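Local structure of peptidoglycan DD-endopeptidase ShyB (Vibrio cholerae, 2GU1) at residues A[188-191]-A[195-198]; A[41-46]-A[275-280]; A[57-62]-A[79-84]. The protein cuts the peptide cross-links between peptidoglycan strands as a zinc-dependent DD-endopeptidase, probably letting new glycan be inserted as the cell wall grows. One frame throughout, in Å; residues are numbered along the deposited sequence.

Overall arrangement
The chain has three parts, and contact 2 joins two of them: residues 41-46, from the LysM-like part, meet strand 274-281 of the M23 peptidase. It is also the contact nearest the active site: the L279 side chain comes within about 7 Å (nearest atoms) of the zinc ion held by H232, D236 and H313. Contact 3 lies in the LysM-like part, at the ends of two strands of its sheet, its centre about 25 Å from that of contact 2; the two touch where Y79 OH packs 3.6 Å from L45 CG. Contact 1 closes a turn at the edge of the Csd3-type middle sheet, centred about 27 Å from contact 2 and 49 Å from contact 3, on opposite sides of the chain's centre from the latter.

Contact 1. Residues A[188-191]-A[195-198]; sequences RFYD and NSLE
D191 and N195 face each other across the turn and are joined through both side chain and backbone. D191 CG stands between its own backbone N and carbonyl carbon (chi1 58°), which brings the carboxylate back over the turn. There OD1 takes the N195 backbone N at 2.9 Å from above the carboxylate plane, while OD2 offers its syn lone pair to N195 ND2 at 3.1 Å, in the amide plane. Carboxylate and amide planes are nearly perpendicular (89°). S196 lays CB over one face of the Y190 ring, 3.9 Å from the centroid, a CH-pi contact. The Y190 hydroxyl accepts from R188 NH2 and also bonds D186. E198, extended beyond CG, brings OE1 to the F189 ring edge, where F189 N meets this oxygen (2.8 Å) on the anti side of the carboxylate. S196 OG donates to E198 O at 2.7 Å, in the carbonyl plane; R188, bent at chi3 (-60°), adds a weak NH1 bond there, while its NE pairs with D186. L197 N to F189 O (2.7 Å) and D191 N to N195 O flank Y190-S196, a non-hydrogen-bonded pair: a short chain reversal closed by one antiparallel bridge on edge strand 189-191.

Contact 2. Residues A[41-46]-A[275-280]; sequences DHLQLD and KTRYLH
R277 and L43 bury the most surface here, with L279 adding a smaller share. R277 points from strand 274-281 toward the loop at 41-46, its chain extended from CG to NE, so that the guanidinium reaches the carbonyl of H42, which lies near its edge. NH1 donates to H42 O at 3.1 Å, with an N-H...O angle of 138°; NH2 adds a weak bond to the same oxygen at 3.3 Å. NH1 approaches from well above the carbonyl plane, 63° out of it, and so does not lie on a lone pair. L43 runs past R277 in the opposite direction and lays its CB over one face of the guanidinium, 4.0 Å from CZ. Farther out, L43 CD1 meets L279 CD2 tip to tip at 4.0 Å, and both leucines also pack on Y265 of the neighbouring strand. L279 in turn touches H313, so the leucine contact borders a residue that binds the zinc. The stronger partner of the R277 charge is E315, in a salt bridge to NH1 from the adjoining strand 312-318. NH1 is thus shared between E315 and H42 O. The buried arginine is paired within the peptidase, where E315 probably offsets its charge, and H42 O, from the LysM-like part, adds a neutral acceptor met by two of its nitrogens.

Contact 3. Residues A[57-62]-A[79-84]; sequences MMDDMG and YTREND
The type I beta turn D59-G62, which connects strands 53-58 and 64-70 of the antiparallel LysM-like sheet, is tied by one salt bridge to R81 at the end of strand 75-81. Strand 64-70 runs between the two, and the side chains meet by its start, near L64. D59 OD2 meets R81 NH2 at 2.8 Å; the carboxylate and guanidinium planes are 65° apart and the side chains cross at about a right angle, a one-oxygen, one-nitrogen contact instead of a flat two-pronged pair. R81 starts with CG anti to its backbone N (chi1 177°) and then bends at chi3 (61°), which swings the guanidinium toward the turn. Its NE is bonded to L64 O on the intervening strand, so the group is held from a second direction. D59 does double duty: OD2 faces the arginine while OD1 turns inward to the loop, taking a hydrogen bond from Q63 N and a weak one from M61 N. The R81 charge would probably favour the ionised form of D59. Both residues are only partly exposed, at a surface position far from the zinc. Within the turn itself, G62 N closes the reversal by bonding D59 O at 2.8 Å.

Contact 1. Residues A[188-191]-A[195-198]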
ATOM      1  N   ARG A 188     -10.417   9.698   5.729  1.00 22.26           N
ATOM      2  CA  ARG A 188     -11.673   8.963   5.865  1.00 23.66           C
ATOM      3  C   ARG A 188     -12.814   9.798   5.306  1.00 21.49           C
ATOM      4  O   ARG A 188     -12.715  11.029   5.260  1.00 23.13           O
ATOM      5  CB  ARG A 188     -11.972   8.651   7.339  1.00 23.58           C
ATOM      6  CG  ARG A 188     -11.001   7.687   7.990  1.00 26.54           C
ATOM      7  CD  ARG A 188     -11.500   7.275   9.368  1.00 28.20           C
ATOM      8  NE  ARG A 188     -11.654   8.406  10.282  1.00 30.74           N
ATOM      9  CZ  ARG A 188     -12.283   8.332  11.454  1.00 32.38           C
ATOM     10  NH1 ARG A 188     -12.814   7.181  11.843  1.00 31.85           N
ATOM     11  NH2 ARG A 188     -12.377   9.397  12.242  1.00 34.31           N
ATOM     12  N   PHE A 189     -13.892   9.131   4.889  1.00 21.69           N
ATOM     13  CA  PHE A 189     -15.077   9.811   4.358  1.00 21.75           C
ATOM     14  C   PHE A 189     -16.056  10.147   5.479  1.00 21.17           C
ATOM     15  O   PHE A 189     -16.312   9.310   6.345  1.00 21.01           O
ATOM     16  CB  PHE A 189     -15.827   8.931   3.354  1.00 23.11           C
ATOM     17  CG  PHE A 189     -15.243   8.945   1.977  1.00 25.02           C
ATOM     18  CD1 PHE A 189     -14.174   8.120   1.652  1.00 22.88           C
ATOM     19  CD2 PHE A 189     -15.762   9.799   1.003  1.00 24.67           C
ATOM     20  CE1 PHE A 189     -13.622   8.142   0.365  1.00 25.99           C
ATOM     21  CE2 PHE A 189     -15.216   9.828  -0.285  1.00 25.47           C
ATOM     22  CZ  PHE A 189     -14.146   8.997  -0.600  1.00 20.00           C
ATOM     23  N   TYR A 190     -16.607  11.356   5.433  1.00 19.22           N
ATOM     24  CA  TYR A 190     -17.577  11.837   6.424  1.00 21.43           C
ATOM     25  C   TYR A 190     -18.841  12.299   5.707  1.00 22.69           C
ATOM     26  O   TYR A 190     -18.780  12.690   4.536  1.00 21.91           O
ATOM     27  CB  TYR A 190     -17.014  13.041   7.188  1.00 19.81           C
ATOM     28  CG  TYR A 190     -15.890  12.713   8.144  1.00 21.75           C
ATOM     29  CD1 TYR A 190     -16.095  12.754   9.530  1.00 21.73           C
ATOM     30  CD2 TYR A 190     -14.623  12.379   7.675  1.00 19.08           C
ATOM     31  CE1 TYR A 190     -15.062  12.472  10.418  1.00 25.29           C
ATOM     32  CE2 TYR A 190     -13.573  12.092   8.557  1.00 21.02           C
ATOM     33  CZ  TYR A 190     -13.805  12.143   9.927  1.00 24.20           C
ATOM     34  OH  TYR A 190     -12.784  11.867  10.805  1.00 27.67           O
ATOM     35  N   ASP A 191     -19.984  12.252   6.389  1.00 23.52           N
ATOM     36  CA  ASP A 191     -21.204  12.750   5.770  1.00 25.14           C
ATOM     37  C   ASP A 191     -21.241  14.252   6.047  1.00 25.68           C
ATOM     38  O   ASP A 191     -20.332  14.777   6.697  1.00 23.97           O
ATOM     39  CB  ASP A 191     -22.468  12.055   6.309  1.00 28.85           C
ATOM     40  CG  ASP A 191     -22.645  12.190   7.812  1.00 31.37           C
ATOM     41  OD1 ASP A 191     -22.221  13.207   8.402  1.00 29.98           O
ATOM     42  OD2 ASP A 191     -23.245  11.264   8.401  1.00 32.96           O
ATOM     43  N   ASN A 195     -20.176  13.075  10.498  1.00 24.08           N
ATOM     44  CA  ASN A 195     -20.071  11.729  11.040  1.00 24.07           C
ATOM     45  C   ASN A 195     -19.185  10.920  10.090  1.00 25.17           C
ATOM     46  O   ASN A 195     -19.414  10.919   8.885  1.00 22.17           O
ATOM     47  CB  ASN A 195     -21.455  11.076  11.129  1.00 27.38           C
ATOM     48  CG  ASN A 195     -22.428  11.880  11.969  1.00 28.64           C
ATOM     49  OD1 ASN A 195     -22.199  12.115  13.154  1.00 29.69           O
ATOM     50  ND2 ASN A 195     -23.519  12.313  11.352  1.00 32.99           N
ATOM     51  N   SER A 196     -18.170  10.246  10.621  1.00 26.29           N
ATOM     52  CA  SER A 196     -17.300   9.439   9.770  1.00 29.56           C
ATOM     53  C   SER A 196     -18.027   8.180   9.322  1.00 30.06           C
ATOM     54  O   SER A 196     -18.716   7.546  10.118  1.00 27.68           O
ATOM     55  CB  SER A 196     -16.030   9.031  10.513  1.00 31.30           C
ATOM     56  OG  SER A 196     -15.317   8.053   9.767  1.00 33.23           O
ATOM     57  N   LEU A 197     -17.861   7.817   8.053  1.00 29.77           N
ATOM     58  CA  LEU A 197     -18.493   6.622   7.508  1.00 31.29           C
ATOM     59  C   LEU A 197     -17.575   5.413   7.653  1.00 31.48           C
ATOM     60  O   LEU A 197     -17.982   4.283   7.380  1.00 30.73           O
ATOM     61  CB  LEU A 197     -18.836   6.807   6.022  1.00 31.64           C
ATOM     62  CG  LEU A 197     -19.872   7.851   5.581  1.00 35.56           C
ATOM     63  CD1 LEU A 197     -21.082   7.816   6.509  1.00 35.71           C
ATOM     64  CD2 LEU A 197     -19.248   9.220   5.592  1.00 36.37           C
ATOM     65  N   GLU A 198     -16.341   5.655   8.086  1.00 30.29           N
ATOM     66  CA  GLU A 198     -15.348   4.594   8.253  1.00 32.28           C
ATOM     67  C   GLU A 198     -14.848   4.499   9.690  1.00 31.32           C
ATOM     68  O   GLU A 198     -14.617   5.513  10.343  1.00 31.00           O
ATOM     69  CB  GLU A 198     -14.183   4.844   7.292  1.00 31.92           C
ATOM     70  CG  GLU A 198     -14.636   4.856   5.845  1.00 34.18           C
ATOM     71  CD  GLU A 198     -13.546   5.238   4.866  1.00 34.72           C
ATOM     72  OE1 GLU A 198     -13.182   6.434   4.812  1.00 34.77           O
ATOM     73  OE2 GLU A 198     -13.059   4.341   4.150  1.00 36.15           O
TER

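Contact 2. Residues A[41-46]-A[275-280]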
ATOM      1  N   ASP A  41      13.397  -2.492   3.764  1.00 23.56           N
ATOM      2  CA  ASP A  41      12.824  -1.281   4.338  1.00 24.60           C
ATOM      3  C   ASP A  41      11.833  -0.514   3.473  1.00 25.52           C
ATOM      4  O   ASP A  41      11.333   0.536   3.884  1.00 24.82           O
ATOM      5  CB  ASP A  41      13.957  -0.353   4.753  1.00 25.49           C
ATOM      6  CG  ASP A  41      14.849  -0.984   5.793  1.00 27.40           C
ATOM      7  OD1 ASP A  41      14.320  -1.338   6.868  1.00 31.24           O
ATOM      8  OD2 ASP A  41      16.060  -1.146   5.540  1.00 24.72           O
ATOM      9  N   HIS A  42      11.520  -1.043   2.296  1.00 24.20           N
ATOM     10  CA  HIS A  42      10.606  -0.353   1.397  1.00 26.31           C
ATOM     11  C   HIS A  42       9.556  -1.279   0.808  1.00 25.21           C
ATOM     12  O   HIS A  42       8.400  -0.881   0.628  1.00 26.73           O
ATOM     13  CB  HIS A  42      11.427   0.299   0.287  1.00 26.48           C
ATOM     14  CG  HIS A  42      12.573   1.108   0.803  1.00 28.24           C
ATOM     15  ND1 HIS A  42      12.410   2.361   1.355  1.00 28.13           N
ATOM     16  CD2 HIS A  42      13.889   0.812   0.924  1.00 28.81           C
ATOM     17  CE1 HIS A  42      13.574   2.802   1.794  1.00 30.04           C
ATOM     18  NE2 HIS A  42      14.488   1.880   1.544  1.00 29.69           N
ATOM     19  N   LEU A  43       9.977  -2.511   0.519  1.00 23.84           N
ATOM     20  CA  LEU A  43       9.130  -3.555  -0.055  1.00 24.62           C
ATOM     21  C   LEU A  43       8.348  -3.055  -1.270  1.00 25.00           C
ATOM     22  O   LEU A  43       7.139  -3.265  -1.380  1.00 26.22           O
ATOM     23  CB  LEU A  43       8.172  -4.115   1.010  1.00 24.07           C
ATOM     24  CG  LEU A  43       8.833  -4.775   2.233  1.00 23.12           C
ATOM     25  CD1 LEU A  43       7.777  -5.113   3.257  1.00 21.33           C
ATOM     26  CD2 LEU A  43       9.590  -6.034   1.814  1.00 25.13           C
ATOM     27  N   GLN A  44       9.058  -2.383  -2.173  1.00 23.67           N
ATOM     28  CA  GLN A  44       8.459  -1.848  -3.395  1.00 23.60           C
ATOM     29  C   GLN A  44       8.449  -2.915  -4.502  1.00 22.51           C
ATOM     30  O   GLN A  44       7.488  -3.053  -5.251  1.00 20.47           O
ATOM     31  CB  GLN A  44       9.279  -0.657  -3.898  1.00 28.16           C
ATOM     32  CG  GLN A  44       9.568   0.427  -2.868  1.00 33.22           C
ATOM     33  CD  GLN A  44       8.488   1.476  -2.809  1.00 37.84           C
ATOM     34  OE1 GLN A  44       7.320   1.172  -2.576  1.00 40.11           O
ATOM     35  NE2 GLN A  44       8.875   2.732  -3.020  1.00 40.74           N
ATOM     36  N   LEU A  45       9.535  -3.665  -4.597  1.00 21.33           N
ATOM     37  CA  LEU A  45       9.674  -4.672  -5.645  1.00 22.14           C
ATOM     38  C   LEU A  45       8.730  -5.869  -5.574  1.00 22.81           C
ATOM     39  O   LEU A  45       8.501  -6.536  -6.582  1.00 23.03           O
ATOM     40  CB  LEU A  45      11.136  -5.126  -5.707  1.00 18.08           C
ATOM     41  CG  LEU A  45      12.055  -3.966  -6.131  1.00 23.45           C
ATOM     42  CD1 LEU A  45      13.514  -4.325  -5.875  1.00 19.10           C
ATOM     43  CD2 LEU A  45      11.814  -3.628  -7.617  1.00 21.76           C
ATOM     44  N   ASP A  46       8.165  -6.139  -4.402  1.00 22.65           N
ATOM     45  CA  ASP A  46       7.239  -7.261  -4.271  1.00 26.57           C
ATOM     46  C   ASP A  46       5.893  -6.957  -4.931  1.00 27.29           C
ATOM     47  O   ASP A  46       5.130  -7.868  -5.258  1.00 31.46           O
ATOM     48  CB  ASP A  46       6.996  -7.590  -2.800  1.00 28.56           C
ATOM     49  CG  ASP A  46       7.918  -8.665  -2.281  1.00 28.92           C
ATOM     50  OD1 ASP A  46       7.733  -9.076  -1.125  1.00 30.74           O
ATOM     51  OD2 ASP A  46       8.823  -9.104  -3.018  1.00 30.15           O
ATOM     52  N   LYS A 275      -3.002   1.550   4.735  1.00 21.77           N
ATOM     53  CA  LYS A 275      -2.600   0.153   4.665  1.00 19.96           C
ATOM     54  C   LYS A 275      -1.682  -0.039   5.875  1.00 20.56           C
ATOM     55  O   LYS A 275      -1.086   0.923   6.372  1.00 19.19           O
ATOM     56  CB  LYS A 275      -1.791  -0.163   3.402  1.00 21.04           C
ATOM     57  CG  LYS A 275      -2.498   0.003   2.061  1.00 23.84           C
ATOM     58  CD  LYS A 275      -1.544  -0.421   0.944  1.00 28.02           C
ATOM     59  CE  LYS A 275      -2.157  -0.284  -0.453  1.00 31.60           C
ATOM     60  NZ  LYS A 275      -2.320   1.141  -0.852  1.00 35.25           N
ATOM     61  N   THR A 276      -1.576  -1.276   6.345  1.00 19.93           N
ATOM     62  CA  THR A 276      -0.685  -1.597   7.456  1.00 19.86           C
ATOM     63  C   THR A 276       0.092  -2.842   7.047  1.00 19.77           C
ATOM     64  O   THR A 276      -0.446  -3.709   6.346  1.00 16.61           O
ATOM     65  CB  THR A 276      -1.457  -1.896   8.766  1.00 19.85           C
ATOM     66  OG1 THR A 276      -2.494  -2.854   8.514  1.00 20.89           O
ATOM     67  CG2 THR A 276      -2.059  -0.622   9.339  1.00 18.59           C
ATOM     68  N   ARG A 277       1.356  -2.907   7.460  1.00 16.63           N
ATOM     69  CA  ARG A 277       2.219  -4.049   7.157  1.00 19.87           C
ATOM     70  C   ARG A 277       2.695  -4.692   8.450  1.00 19.03           C
ATOM     71  O   ARG A 277       2.943  -3.991   9.442  1.00 18.20           O
ATOM     72  CB  ARG A 277       3.459  -3.609   6.380  1.00 20.50           C
ATOM     73  CG  ARG A 277       3.190  -3.012   5.031  1.00 23.71           C
ATOM     74  CD  ARG A 277       4.519  -2.585   4.446  1.00 29.11           C
ATOM     75  NE  ARG A 277       4.422  -2.247   3.038  1.00 29.22           N
ATOM     76  CZ  ARG A 277       5.352  -1.570   2.383  1.00 29.42           C
ATOM     77  NH1 ARG A 277       6.439  -1.159   3.024  1.00 28.98           N
ATOM     78  NH2 ARG A 277       5.203  -1.314   1.088  1.00 27.53           N
ATOM     79  N   TYR A 278       2.856  -6.014   8.419  1.00 17.95           N
ATOM     80  CA  TYR A 278       3.293  -6.780   9.588  1.00 19.84           C
ATOM     81  C   TYR A 278       4.416  -7.719   9.110  1.00 20.20           C
ATOM     82  O   TYR A 278       4.172  -8.633   8.326  1.00 21.80           O
ATOM     83  CB  TYR A 278       2.103  -7.592  10.135  1.00 19.25           C
ATOM     84  CG  TYR A 278       0.831  -6.778  10.344  1.00 20.74           C
ATOM     85  CD1 TYR A 278       0.462  -6.325  11.613  1.00 18.81           C
ATOM     86  CD2 TYR A 278       0.026  -6.422   9.263  1.00 17.90           C
ATOM     87  CE1 TYR A 278      -0.671  -5.531  11.792  1.00 20.25           C
ATOM     88  CE2 TYR A 278      -1.108  -5.626   9.432  1.00 19.35           C
ATOM     89  CZ  TYR A 278      -1.449  -5.180  10.695  1.00 19.30           C
ATOM     90  OH  TYR A 278      -2.535  -4.342  10.845  1.00 17.66           O
ATOM     91  N   LEU A 279       5.639  -7.498   9.590  1.00 19.12           N
ATOM     92  CA  LEU A 279       6.786  -8.299   9.164  1.00 18.83           C
ATOM     93  C   LEU A 279       7.408  -9.240  10.189  1.00 19.10           C
ATOM     94  O   LEU A 279       7.154  -9.140  11.393  1.00 17.77           O
ATOM     95  CB  LEU A 279       7.890  -7.385   8.638  1.00 17.42           C
ATOM     96  CG  LEU A 279       7.716  -6.665   7.303  1.00 20.46           C
ATOM     97  CD1 LEU A 279       6.456  -5.822   7.305  1.00 18.87           C
ATOM     98  CD2 LEU A 279       8.963  -5.793   7.059  1.00 18.05           C
ATOM     99  N   HIS A 280       8.232 -10.150   9.671  1.00 17.96           N
ATOM    100  CA  HIS A 280       8.958 -11.139  10.462  1.00 20.19           C
ATOM    101  C   HIS A 280       8.062 -12.118  11.213  1.00 20.29           C
ATOM    102  O   HIS A 280       8.491 -12.754  12.176  1.00 23.46           O
ATOM    103  CB  HIS A 280       9.883 -10.421  11.446  1.00 19.07           C
ATOM    104  CG  HIS A 280      10.773  -9.405  10.799  1.00 21.21           C
ATOM    105  ND1 HIS A 280      11.694  -9.733   9.827  1.00 25.08           N
ATOM    106  CD2 HIS A 280      10.875  -8.066  10.974  1.00 23.60           C
ATOM    107  CE1 HIS A 280      12.326  -8.642   9.432  1.00 21.61           C
ATOM    108  NE2 HIS A 280      11.848  -7.615  10.114  1.00 24.02           N
TER

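Contact 3. Residues A[57-62]-A[79-84]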
ATOM      1  N   MET A  57      20.837  -0.897 -15.506  1.00 33.72           N
ATOM      2  CA  MET A  57      22.026  -0.239 -16.033  1.00 37.17           C
ATOM      3  C   MET A  57      23.220  -1.152 -15.751  1.00 38.32           C
ATOM      4  O   MET A  57      23.552  -1.403 -14.588  1.00 35.96           O
ATOM      5  CB  MET A  57      22.243   1.106 -15.338  1.00 39.14           C
ATOM      6  CG  MET A  57      20.981   1.925 -15.180  1.00 44.20           C
ATOM      7  SD  MET A  57      20.319   2.529 -16.733  1.00 48.28           S
ATOM      8  CE  MET A  57      19.927   4.242 -16.273  1.00 47.48           C
ATOM      9  N   MET A  58      23.854  -1.648 -16.811  1.00 39.35           N
ATOM     10  CA  MET A  58      25.008  -2.541 -16.676  1.00 40.46           C
ATOM     11  C   MET A  58      26.311  -1.789 -16.940  1.00 41.39           C
ATOM     12  O   MET A  58      26.352  -0.894 -17.784  1.00 41.11           O
ATOM     13  CB  MET A  58      24.906  -3.704 -17.668  1.00 41.35           C
ATOM     14  CG  MET A  58      23.512  -4.281 -17.838  1.00 41.56           C
ATOM     15  SD  MET A  58      22.794  -4.811 -16.290  1.00 42.82           S
ATOM     16  CE  MET A  58      23.597  -6.393 -16.065  1.00 42.13           C
ATOM     17  N   ASP A  59      27.374  -2.163 -16.230  1.00 42.29           N
ATOM     18  CA  ASP A  59      28.673  -1.512 -16.404  1.00 45.24           C
ATOM     19  C   ASP A  59      29.511  -2.179 -17.497  1.00 47.99           C
ATOM     20  O   ASP A  59      29.012  -3.028 -18.242  1.00 48.51           O
ATOM     21  CB  ASP A  59      29.458  -1.515 -15.088  1.00 43.13           C
ATOM     22  CG  ASP A  59      29.639  -2.909 -14.513  1.00 42.80           C
ATOM     23  OD1 ASP A  59      29.826  -3.865 -15.292  1.00 41.92           O
ATOM     24  OD2 ASP A  59      29.613  -3.049 -13.274  1.00 44.11           O
ATOM     25  N   ASP A  60      30.783  -1.786 -17.584  1.00 51.09           N
ATOM     26  CA  ASP A  60      31.704  -2.334 -18.580  1.00 54.05           C
ATOM     27  C   ASP A  60      31.879  -3.837 -18.413  1.00 54.38           C
ATOM     28  O   ASP A  60      32.188  -4.544 -19.372  1.00 54.62           O
ATOM     29  CB  ASP A  60      33.079  -1.668 -18.472  1.00 56.90           C
ATOM     30  CG  ASP A  60      33.017  -0.163 -18.640  1.00 59.85           C
ATOM     31  OD1 ASP A  60      32.442   0.513 -17.760  1.00 62.53           O
ATOM     32  OD2 ASP A  60      33.545   0.343 -19.653  1.00 61.37           O
ATOM     33  N   MET A  61      31.693  -4.315 -17.186  1.00 54.47           N
ATOM     34  CA  MET A  61      31.826  -5.735 -16.876  1.00 54.76           C
ATOM     35  C   MET A  61      30.502  -6.449 -17.132  1.00 53.31           C
ATOM     36  O   MET A  61      30.390  -7.657 -16.931  1.00 52.87           O
ATOM     37  CB  MET A  61      32.240  -5.912 -15.409  1.00 58.39           C
ATOM     38  CG  MET A  61      32.441  -7.361 -14.962  1.00 62.82           C
ATOM     39  SD  MET A  61      32.783  -7.523 -13.181  1.00 67.84           S
ATOM     40  CE  MET A  61      33.104  -9.294 -13.043  1.00 65.91           C
ATOM     41  N   GLY A  62      29.502  -5.696 -17.578  1.00 51.69           N
ATOM     42  CA  GLY A  62      28.200  -6.280 -17.847  1.00 49.23           C
ATOM     43  C   GLY A  62      27.441  -6.622 -16.575  1.00 47.58           C
ATOM     44  O   GLY A  62      26.470  -7.380 -16.607  1.00 48.19           O
ATOM     45  N   TYR A  79      17.703   1.944  -7.275  1.00 26.65           N
ATOM     46  CA  TYR A  79      18.609   1.080  -6.519  1.00 26.12           C
ATOM     47  C   TYR A  79      20.011   1.209  -7.120  1.00 27.46           C
ATOM     48  O   TYR A  79      20.271   0.736  -8.233  1.00 25.58           O
ATOM     49  CB  TYR A  79      18.122  -0.374  -6.583  1.00 24.93           C
ATOM     50  CG  TYR A  79      16.729  -0.581  -5.997  1.00 23.81           C
ATOM     51  CD1 TYR A  79      16.560  -1.024  -4.685  1.00 23.77           C
ATOM     52  CD2 TYR A  79      15.579  -0.281  -6.744  1.00 23.75           C
ATOM     53  CE1 TYR A  79      15.277  -1.169  -4.122  1.00 26.55           C
ATOM     54  CE2 TYR A  79      14.297  -0.417  -6.189  1.00 25.62           C
ATOM     55  CZ  TYR A  79      14.153  -0.862  -4.882  1.00 27.42           C
ATOM     56  OH  TYR A  79      12.888  -1.010  -4.338  1.00 28.42           O
ATOM     57  N   THR A  80      20.913   1.843  -6.374  1.00 27.35           N
ATOM     58  CA  THR A  80      22.274   2.070  -6.850  1.00 29.22           C
ATOM     59  C   THR A  80      23.347   1.248  -6.147  1.00 30.28           C
ATOM     60  O   THR A  80      23.369   1.162  -4.918  1.00 30.57           O
ATOM     61  CB  THR A  80      22.640   3.557  -6.723  1.00 29.25           C
ATOM     62  OG1 THR A  80      21.690   4.340  -7.454  1.00 34.02           O
ATOM     63  CG2 THR A  80      24.033   3.819  -7.277  1.00 29.63           C
ATOM     64  N   ARG A  81      24.241   0.650  -6.935  1.00 31.45           N
ATOM     65  CA  ARG A  81      25.325  -0.149  -6.380  1.00 32.40           C
ATOM     66  C   ARG A  81      26.407   0.758  -5.799  1.00 33.69           C
ATOM     67  O   ARG A  81      26.803   1.747  -6.420  1.00 29.79           O
ATOM     68  CB  ARG A  81      25.936  -1.068  -7.445  1.00 34.62           C
ATOM     69  CG  ARG A  81      27.125  -1.875  -6.924  1.00 40.14           C
ATOM     70  CD  ARG A  81      27.439  -3.092  -7.780  1.00 44.31           C
ATOM     71  NE  ARG A  81      27.785  -2.752  -9.158  1.00 49.01           N
ATOM     72  CZ  ARG A  81      28.836  -2.024  -9.516  1.00 50.97           C
ATOM     73  NH1 ARG A  81      29.665  -1.546  -8.596  1.00 52.92           N
ATOM     74  NH2 ARG A  81      29.059  -1.774 -10.801  1.00 51.97           N
ATOM     75  N   GLU A  82      26.869   0.415  -4.600  1.00 33.90           N
ATOM     76  CA  GLU A  82      27.897   1.183  -3.902  1.00 35.13           C
ATOM     77  C   GLU A  82      29.267   0.511  -4.060  1.00 34.64           C
ATOM     78  O   GLU A  82      29.354  -0.666  -4.419  1.00 34.21           O
ATOM     79  CB  GLU A  82      27.544   1.293  -2.413  1.00 35.51           C
ATOM     80  CG  GLU A  82      26.269   2.072  -2.098  1.00 37.88           C
ATOM     81  CD  GLU A  82      26.371   3.551  -2.444  1.00 42.09           C
ATOM     82  OE1 GLU A  82      27.501   4.036  -2.664  1.00 45.34           O
ATOM     83  OE2 GLU A  82      25.324   4.233  -2.484  1.00 41.96           O
ATOM     84  N   ASN A  83      30.336   1.253  -3.791  1.00 35.51           N
ATOM     85  CA  ASN A  83      31.675   0.694  -3.919  1.00 36.88           C
ATOM     86  C   ASN A  83      31.859  -0.543  -3.047  1.00 37.17           C
ATOM     87  O   ASN A  83      32.629  -1.439  -3.392  1.00 36.84           O
ATOM     88  CB  ASN A  83      32.739   1.740  -3.559  1.00 38.27           C
ATOM     89  CG  ASN A  83      32.885   2.812  -4.621  1.00 38.88           C
ATOM     90  OD1 ASN A  83      33.106   2.507  -5.795  1.00 41.29           O
ATOM     91  ND2 ASN A  83      32.770   4.072  -4.215  1.00 36.17           N
ATOM     92  N   ASP A  84      31.145  -0.603  -1.928  1.00 37.43           N
ATOM     93  CA  ASP A  84      31.276  -1.746  -1.035  1.00 38.59           C
ATOM     94  C   ASP A  84      30.481  -2.961  -1.503  1.00 38.60           C
ATOM     95  O   ASP A  84      30.444  -3.984  -0.826  1.00 39.67           O
ATOM     96  CB  ASP A  84      30.866  -1.360   0.396  1.00 39.47           C
ATOM     97  CG  ASP A  84      29.410  -0.946   0.502  1.00 40.82           C
ATOM     98  OD1 ASP A  84      28.974  -0.605   1.621  1.00 40.73           O
ATOM     99  OD2 ASP A  84      28.704  -0.963  -0.527  1.00 41.16           O
TER